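Prophenoloxidase b (Marsupenaeus japonicus, PDB 3WKY) is the precursor of a type 3 copper phenoloxidase that, once activated, probably oxidises phenols at a dicopper-oxygen centre. Local coordinates at residues L304-D309 against V403-Y407; K408-Y414 against Y634-R639; N519-L523 against K642-F648. One frame throughout, in Å; residues are numbered along the deposited sequence.

Following the chain from the N terminus, interaction 1 comes first: helix 294-310 meets helix 391-409 and closes a loop of 93 residues. It is complete before interaction 2 begins at 408-414, where the end of helix 391-409 leads into a loop and pairs with 634-639 across 219 intervening residues. Interaction 3 opens within that span and closes a loop of 118 residues beyond it, at 642-648, so these two cross while interaction 1 lies in series with both. Interaction 2 touches each of the others: I308 O packs on T410 CG2, and Y520 OH probably hydrogen-bonds R638 O. Together they connect the helices of the copper-containing domain to loops and short helices of the Ig-like domain.

Interaction 1 (L304-D309 against V403-Y407); sequences LYHGID and VFHRY
R406 is the most heavily covered residue of this contact, and it is held on two fronts by Y305 and D309. Its CG stands anti to the backbone N (chi1 -175°) and the chain stays extended to NE, which carries the guanidinium across to helix 294-310. There the group lies flat on one face of the Y305 ring, with planes only 6° apart and R406 CZ 4.0 Å from the ring centroid, a cation-pi stack. R406 CD adds a CH-pi contact over the same ring.

At the guanidinium edge, D309 closes a side-on, two-nitrogen salt bridge. R406 NH2 meets the syn lone pair of D309 OD2 at 2.8 Å, nearly straight, whereas R406 NE reaches D309 OD1 at 3.1 Å from a tilted approach. Stack and salt bridge together fix both the height and the rotation of the group.

I308 fills the apolar half. Its CG2 branch lies 3.6 Å from Y407 CA, and its CD1 is 3.9 Å from V403 CG1, while V403 CG2 meets the ring edge at Y305 CE1. D309 O also bonds N241 of the second subunit.

The axes of the two segments approach to 10.1 Å at 23°: a nearly parallel helix pair in the helical, copper-containing domain of the hemocyanin family, built on the helix that bears H397 of the copper pocket.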
# COMPACT_ATOMS: atom_id res chain seq x y z
N LEU A 304 -3.36 9.49 28.49
CA LEU A 304 -2.67 8.85 29.61
C LEU A 304 -1.16 9.03 29.52
O LEU A 304 -0.48 9.27 30.53
CB LEU A 304 -3.06 7.37 29.69
CG LEU A 304 -2.44 6.56 30.83
CD1 LEU A 304 -2.82 7.18 32.20
CD2 LEU A 304 -2.88 5.11 30.75
N TYR A 305 -0.62 8.91 28.30
CA TYR A 305 0.81 9.15 28.08
C TYR A 305 1.17 10.57 28.47
O TYR A 305 2.24 10.80 29.06
CB TYR A 305 1.20 8.93 26.60
CG TYR A 305 1.36 7.48 26.18
CD1 TYR A 305 1.20 6.43 27.08
CD2 TYR A 305 1.69 7.16 24.86
CE1 TYR A 305 1.35 5.09 26.67
CE2 TYR A 305 1.85 5.85 24.45
CZ TYR A 305 1.68 4.82 25.35
OH TYR A 305 1.84 3.52 24.90
N HIS A 306 0.33 11.53 28.10
CA HIS A 306 0.55 12.93 28.49
C HIS A 306 0.64 13.06 30.02
O HIS A 306 1.58 13.68 30.54
CB HIS A 306 -0.55 13.84 27.98
CG HIS A 306 -0.43 15.26 28.44
ND1 HIS A 306 0.50 16.13 27.92
CD2 HIS A 306 -1.11 15.96 29.38
CE1 HIS A 306 0.39 17.30 28.52
NE2 HIS A 306 -0.58 17.23 29.41
N GLY A 307 -0.35 12.52 30.72
CA GLY A 307 -0.36 12.60 32.18
C GLY A 307 0.87 11.98 32.80
O GLY A 307 1.47 12.53 33.74
N ILE A 308 1.26 10.81 32.30
CA ILE A 308 2.48 10.17 32.78
C ILE A 308 3.69 11.07 32.55
O ILE A 308 4.52 11.27 33.45
CB ILE A 308 2.69 8.81 32.09
CG1 ILE A 308 1.68 7.79 32.65
CG2 ILE A 308 4.13 8.32 32.28
CD1 ILE A 308 1.60 6.47 31.86
N ASP A 309 3.77 11.64 31.35
CA ASP A 309 4.94 12.43 30.96
C ASP A 309 5.08 13.74 31.73
O ASP A 309 6.21 14.18 32.00
CB ASP A 309 4.94 12.70 29.46
CG ASP A 309 5.16 11.44 28.62
OD1 ASP A 309 5.55 10.40 29.18
OD2 ASP A 309 4.94 11.50 27.38
N VAL A 403 3.35 0.54 29.17
CA VAL A 403 2.77 1.77 29.70
C VAL A 403 3.24 1.94 31.15
O VAL A 403 3.66 3.03 31.56
CB VAL A 403 1.23 1.73 29.69
CG1 VAL A 403 0.66 3.06 30.23
CG2 VAL A 403 0.70 1.47 28.26
N PHE A 404 3.15 0.86 31.91
CA PHE A 404 3.58 0.93 33.32
C PHE A 404 5.07 1.27 33.45
O PHE A 404 5.45 2.07 34.31
CB PHE A 404 3.24 -0.37 34.05
CG PHE A 404 1.76 -0.55 34.33
CD1 PHE A 404 1.04 0.46 34.96
CD2 PHE A 404 1.09 -1.71 33.96
CE1 PHE A 404 -0.33 0.30 35.24
CE2 PHE A 404 -0.27 -1.87 34.23
CZ PHE A 404 -0.98 -0.85 34.87
N HIS A 405 5.90 0.68 32.60
CA HIS A 405 7.35 0.94 32.62
C HIS A 405 7.62 2.38 32.19
O HIS A 405 8.51 3.04 32.71
CB HIS A 405 8.10 -0.06 31.72
CG HIS A 405 9.58 0.16 31.65
ND1 HIS A 405 10.41 0.01 32.74
CD2 HIS A 405 10.38 0.52 30.61
CE1 HIS A 405 11.65 0.26 32.38
NE2 HIS A 405 11.66 0.57 31.09
N ARG A 406 6.83 2.88 31.23
CA ARG A 406 6.93 4.28 30.84
C ARG A 406 6.75 5.16 32.08
O ARG A 406 7.50 6.12 32.29
CB ARG A 406 5.85 4.65 29.82
CG ARG A 406 5.96 6.08 29.28
CD ARG A 406 4.70 6.45 28.47
NE ARG A 406 4.81 7.74 27.80
CZ ARG A 406 5.01 7.89 26.49
NH1 ARG A 406 5.11 6.83 25.69
NH2 ARG A 406 5.09 9.11 25.97
N TYR A 407 5.75 4.82 32.89
CA TYR A 407 5.54 5.57 34.11
C TYR A 407 6.72 5.36 35.08
O TYR A 407 7.26 6.33 35.65
CB TYR A 407 4.19 5.24 34.78
CG TYR A 407 4.24 5.74 36.21
CD1 TYR A 407 4.09 7.10 36.48
CD2 TYR A 407 4.53 4.88 37.26
CE1 TYR A 407 4.20 7.58 37.80
CE2 TYR A 407 4.64 5.35 38.56
CZ TYR A 407 4.48 6.69 38.83
OH TYR A 407 4.59 7.17 40.13

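Interaction 2 (K408-Y414 against Y634-R639); sequences KLTQPPY and YPLERR. With EDO (1,2-ethanediol), chain N.
Y414 is clasped between R638 on one ring face and Y634 on the other. R638, extended from CG to NE, lays its guanidinium nearly parallel to the ring, planes 17° apart, with R638 CZ 3.4 Å from Y414 CE1, off-centre; R638 CD sits more squarely over the ring, 3.8 Å from the Y414 centroid. Y634 comes edge-on to the opposite face at 90°, a T-shaped pair with Y634 CD2 3.4 Å from Y414 CZ.

In the ring plane, Y414 OH donates to E637 OE1 at 2.6 Å. E637 OE2 offers its anti lone pair to K408 NZ at 2.7 Å, a salt bridge; K408 NZ also pairs with D325. R638 NH1 donates to P412 O at 2.9 Å and R638 NH2 to N326. The R639 guanidinium has P413 CD over one face, and its NH1 bonds L409 O weakly. With an alanine here in place of Y414, R638 and Y634 would each lose the ring face they pack on, and E637 OE1 would probably be left without its hydroxyl donor.

With a hydroxyl and an ammonium on separate oxygens, the buried carboxylate of E637 is probably stabilised as an anion.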
# COMPACT_ATOMS: atom_id res chain seq x y z
N LYS A 408 7.14 4.11 35.28
CA LYS A 408 8.24 3.87 36.23
C LYS A 408 9.48 4.68 35.88
O LYS A 408 10.16 5.20 36.77
CB LYS A 408 8.60 2.38 36.33
CG LYS A 408 7.54 1.51 37.01
CD LYS A 408 7.45 1.82 38.52
CE LYS A 408 6.52 0.81 39.23
NZ LYS A 408 6.54 1.02 40.72
N LEU A 409 9.78 4.80 34.59
CA LEU A 409 10.97 5.54 34.16
C LEU A 409 10.91 7.04 34.50
O LEU A 409 11.95 7.71 34.56
CB LEU A 409 11.23 5.34 32.66
CG LEU A 409 11.74 3.96 32.25
CD1 LEU A 409 11.98 3.90 30.74
CD2 LEU A 409 13.01 3.57 33.03
N THR A 410 9.72 7.57 34.74
CA THR A 410 9.61 8.99 35.12
C THR A 410 10.01 9.22 36.58
O THR A 410 10.16 10.36 37.01
CB THR A 410 8.20 9.56 34.94
OG1 THR A 410 7.28 8.87 35.80
CG2 THR A 410 7.73 9.43 33.47
N GLN A 411 10.16 8.14 37.33
CA GLN A 411 10.45 8.27 38.76
C GLN A 411 11.94 8.42 39.01
O GLN A 411 12.76 7.82 38.30
CB GLN A 411 9.87 7.08 39.52
CG GLN A 411 8.35 7.00 39.36
CD GLN A 411 7.68 8.30 39.76
OE1 GLN A 411 7.66 8.65 40.94
NE2 GLN A 411 7.14 9.03 38.77
N PRO A 412 12.30 9.23 40.02
CA PRO A 412 13.73 9.38 40.32
C PRO A 412 14.29 8.09 40.88
O PRO A 412 13.56 7.34 41.53
CB PRO A 412 13.75 10.47 41.41
CG PRO A 412 12.42 10.40 42.07
CD PRO A 412 11.43 9.99 40.94
N PRO A 413 15.58 7.81 40.62
CA PRO A 413 16.20 6.61 41.18
C PRO A 413 16.08 6.63 42.70
O PRO A 413 16.02 7.72 43.29
CB PRO A 413 17.68 6.77 40.80
CG PRO A 413 17.66 7.65 39.57
CD PRO A 413 16.50 8.59 39.77
N TYR A 414 16.00 5.45 43.32
CA TYR A 414 16.02 5.36 44.78
C TYR A 414 17.29 6.02 45.31
O TYR A 414 18.38 5.84 44.75
CB TYR A 414 15.95 3.90 45.23
CG TYR A 414 14.61 3.26 44.93
CD1 TYR A 414 13.47 3.63 45.64
CD2 TYR A 414 14.48 2.27 43.96
CE1 TYR A 414 12.24 3.04 45.37
CE2 TYR A 414 13.24 1.69 43.67
CZ TYR A 414 12.14 2.07 44.39
OH TYR A 414 10.92 1.49 44.11
N TYR A 634 10.02 -3.50 44.43
CA TYR A 634 11.14 -2.69 44.90
C TYR A 634 12.32 -3.61 45.21
O TYR A 634 12.12 -4.71 45.73
CB TYR A 634 10.72 -1.91 46.15
CG TYR A 634 11.84 -1.46 47.08
CD1 TYR A 634 12.27 -2.28 48.12
CD2 TYR A 634 12.42 -0.20 46.96
CE1 TYR A 634 13.27 -1.86 48.99
CE2 TYR A 634 13.43 0.22 47.83
CZ TYR A 634 13.84 -0.61 48.84
OH TYR A 634 14.84 -0.21 49.72
N PRO A 635 13.54 -3.18 44.86
CA PRO A 635 13.88 -1.89 44.26
C PRO A 635 14.06 -1.97 42.74
O PRO A 635 14.55 -1.01 42.13
CB PRO A 635 15.24 -1.59 44.89
CG PRO A 635 15.88 -2.95 45.00
CD PRO A 635 14.75 -3.95 45.21
N LEU A 636 13.65 -3.08 42.14
CA LEU A 636 14.02 -3.38 40.76
C LEU A 636 12.94 -2.99 39.73
O LEU A 636 12.75 -3.68 38.74
CB LEU A 636 14.36 -4.86 40.62
CG LEU A 636 15.52 -5.30 41.53
CD1 LEU A 636 15.77 -6.79 41.38
CD2 LEU A 636 16.78 -4.50 41.19
N GLU A 637 12.24 -1.88 39.99
CA GLU A 637 11.35 -1.31 38.98
C GLU A 637 11.68 0.15 38.70
O GLU A 637 10.93 0.82 38.00
CB GLU A 637 9.87 -1.48 39.37
CG GLU A 637 9.61 -1.58 40.88
CD GLU A 637 9.94 -0.30 41.62
OE1 GLU A 637 11.04 -0.23 42.23
OE2 GLU A 637 9.10 0.63 41.63
N ARG A 638 12.81 0.64 39.21
CA ARG A 638 13.23 2.00 38.89
C ARG A 638 14.56 2.05 38.16
O ARG A 638 15.39 1.14 38.29
CB ARG A 638 13.33 2.90 40.13
CG ARG A 638 11.99 3.33 40.72
CD ARG A 638 12.12 4.55 41.62
NE ARG A 638 10.99 4.65 42.54
CZ ARG A 638 10.90 5.53 43.53
NH1 ARG A 638 11.88 6.42 43.73
NH2 ARG A 638 9.85 5.52 44.33
N ARG A 639 14.79 3.14 37.44
CA ARG A 639 16.06 3.31 36.76
C ARG A 639 17.16 3.59 37.79
O ARG A 639 16.89 4.00 38.93
CB ARG A 639 15.98 4.44 35.74
CG ARG A 639 15.78 5.80 36.35
CD ARG A 639 15.39 6.80 35.25
NE ARG A 639 16.00 8.10 35.46
CZ ARG A 639 15.39 9.15 36.00
NH1 ARG A 639 14.12 9.06 36.37
NH2 ARG A 639 16.04 10.29 36.14
C1 EDO N . 19.44 7.77 36.12
O1 EDO N . 18.44 8.76 36.44
C2 EDO N . 19.26 7.35 34.66
O2 EDO N . 19.07 5.93 34.56
O HOH W 1 12.78 5.20 37.57
O HOH W 2 16.88 3.24 41.57

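Interaction 3 (N519-L523 against K642-F648); sequences NYASL and KATIEDF
Y520 makes the densest part of this contact, its ring tucked against F648 and I645. The side chain leaves with CG anti to the backbone N (chi1 180°), which turns the ring toward 642-648. There Y520 CE2 lies over one face of F648, toward the rim, 3.8 Å from F648 CG. The rings are neither stacked nor perpendicular: their centroids are 5.1 Å apart and their planes meet at 50°. I645 CD1 adds an apolar neighbour 4.2 Å from Y520 CD2, and the same isoleucine turns its CG2 branch to L523 CD1 at 3.6 Å. These four side chains are all buried, and the polar end of Y520 is satisfied beyond the contact by a hydrogen bond from its OH to R638 O.

The part nearer solvent, round A643 O, is looser and polar. Here the segments are joined through backbone atoms: Y520 N donates to A643 O at 2.9 Å with an almost straight N-H...O angle of 167°. A643 O also accepts from a water, which in turn receives the A521 N-H, so a single carbonyl takes up two amides of the first turn of helix 520-523, one directly and one through solvent. N519, A643 and T644 line this partly exposed side. Both helices begin here with N-caps: N519 OD1 accepts from S522 N at 2.9 Å, and T644 OG1 from D647 N at 3.0 Å.

Beneath the apolar side, L523 and I645 rest on H591 of strand 588-598, and I645 also on L657 of strand 655-664, the neighbour of strand 588-598 in the mixed sheet. F648 packs on M655 of that second strand. On the partly exposed side A521 and A643 pack on V516 and K517 of the second subunit.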
# COMPACT_ATOMS: atom_id res chain seq x y z
N ASN A 519 21.95 -5.47 30.39
CA ASN A 519 22.32 -4.41 31.33
C ASN A 519 21.21 -4.16 32.34
O ASN A 519 20.16 -4.80 32.27
CB ASN A 519 22.75 -3.13 30.60
CG ASN A 519 21.61 -2.47 29.81
OD1 ASN A 519 20.45 -2.86 29.89
ND2 ASN A 519 21.97 -1.44 29.04
N TYR A 520 21.45 -3.27 33.30
CA TYR A 520 20.46 -2.95 34.32
C TYR A 520 19.13 -2.51 33.71
O TYR A 520 18.07 -2.98 34.12
CB TYR A 520 20.99 -1.86 35.27
CG TYR A 520 20.01 -1.48 36.36
CD1 TYR A 520 18.98 -0.58 36.11
CD2 TYR A 520 20.12 -2.01 37.65
CE1 TYR A 520 18.07 -0.23 37.10
CE2 TYR A 520 19.21 -1.67 38.65
CZ TYR A 520 18.20 -0.78 38.37
OH TYR A 520 17.30 -0.42 39.35
N ALA A 521 19.18 -1.60 32.74
CA ALA A 521 17.95 -1.08 32.13
C ALA A 521 17.09 -2.17 31.48
O ALA A 521 15.86 -2.15 31.60
CB ALA A 521 18.29 0.02 31.11
N SER A 522 17.73 -3.10 30.79
CA SER A 522 17.01 -4.19 30.13
C SER A 522 16.46 -5.19 31.14
O SER A 522 15.38 -5.74 30.95
CB SER A 522 17.91 -4.91 29.13
OG SER A 522 18.36 -4.01 28.14
N LEU A 523 17.22 -5.43 32.21
CA LEU A 523 16.79 -6.39 33.22
C LEU A 523 15.54 -5.94 33.97
O LEU A 523 14.79 -6.78 34.47
CB LEU A 523 17.93 -6.67 34.22
CG LEU A 523 19.09 -7.49 33.66
CD1 LEU A 523 20.27 -7.51 34.67
CD2 LEU A 523 18.64 -8.90 33.38
N LYS A 642 23.58 3.22 37.71
CA LYS A 642 24.45 2.06 37.51
C LYS A 642 24.10 1.35 36.21
O LYS A 642 22.92 1.10 35.92
CB LYS A 642 24.34 1.08 38.68
CG LYS A 642 24.81 1.66 40.02
CD LYS A 642 26.29 2.01 39.97
CE LYS A 642 26.81 2.49 41.33
NZ LYS A 642 26.16 3.77 41.76
N ALA A 643 25.13 1.02 35.44
CA ALA A 643 24.93 0.42 34.12
C ALA A 643 24.54 -1.05 34.19
O ALA A 643 23.81 -1.53 33.33
CB ALA A 643 26.18 0.58 33.26
N THR A 644 25.03 -1.77 35.20
CA THR A 644 24.79 -3.21 35.29
C THR A 644 24.20 -3.58 36.65
O THR A 644 24.30 -2.81 37.61
CB THR A 644 26.09 -4.01 35.06
OG1 THR A 644 27.04 -3.73 36.10
CG2 THR A 644 26.70 -3.66 33.70
N ILE A 645 23.57 -4.75 36.71
CA ILE A 645 23.01 -5.22 37.98
C ILE A 645 24.17 -5.52 38.93
O ILE A 645 24.05 -5.29 40.12
CB ILE A 645 22.06 -6.44 37.81
CG1 ILE A 645 21.36 -6.78 39.13
CG2 ILE A 645 22.78 -7.65 37.21
CD1 ILE A 645 20.48 -5.65 39.66
N GLU A 646 25.30 -5.97 38.37
CA GLU A 646 26.52 -6.17 39.17
C GLU A 646 26.98 -4.88 39.86
O GLU A 646 27.24 -4.88 41.07
CB GLU A 646 27.63 -6.75 38.28
CG GLU A 646 27.38 -8.18 37.79
CD GLU A 646 26.55 -8.27 36.50
OE1 GLU A 646 25.94 -7.26 36.06
OE2 GLU A 646 26.50 -9.37 35.91
N ASP A 647 27.10 -3.80 39.09
CA ASP A 647 27.51 -2.51 39.65
C ASP A 647 26.51 -2.02 40.69
O ASP A 647 26.89 -1.45 41.71
CB ASP A 647 27.65 -1.44 38.55
CG ASP A 647 28.89 -1.63 37.70
OD1 ASP A 647 29.73 -2.50 38.03
OD2 ASP A 647 29.03 -0.89 36.70
N PHE A 648 25.23 -2.22 40.41
CA PHE A 648 24.17 -1.81 41.32
C PHE A 648 24.30 -2.49 42.68
O PHE A 648 24.27 -1.85 43.72
CB PHE A 648 22.81 -2.14 40.70
CG PHE A 648 21.62 -1.76 41.55
CD1 PHE A 648 21.23 -0.43 41.66
CD2 PHE A 648 20.87 -2.74 42.20
CE1 PHE A 648 20.12 -0.07 42.43
CE2 PHE A 648 19.76 -2.39 42.97
CZ PHE A 648 19.39 -1.05 43.08
O HOH W 3 21.59 -0.05 32.14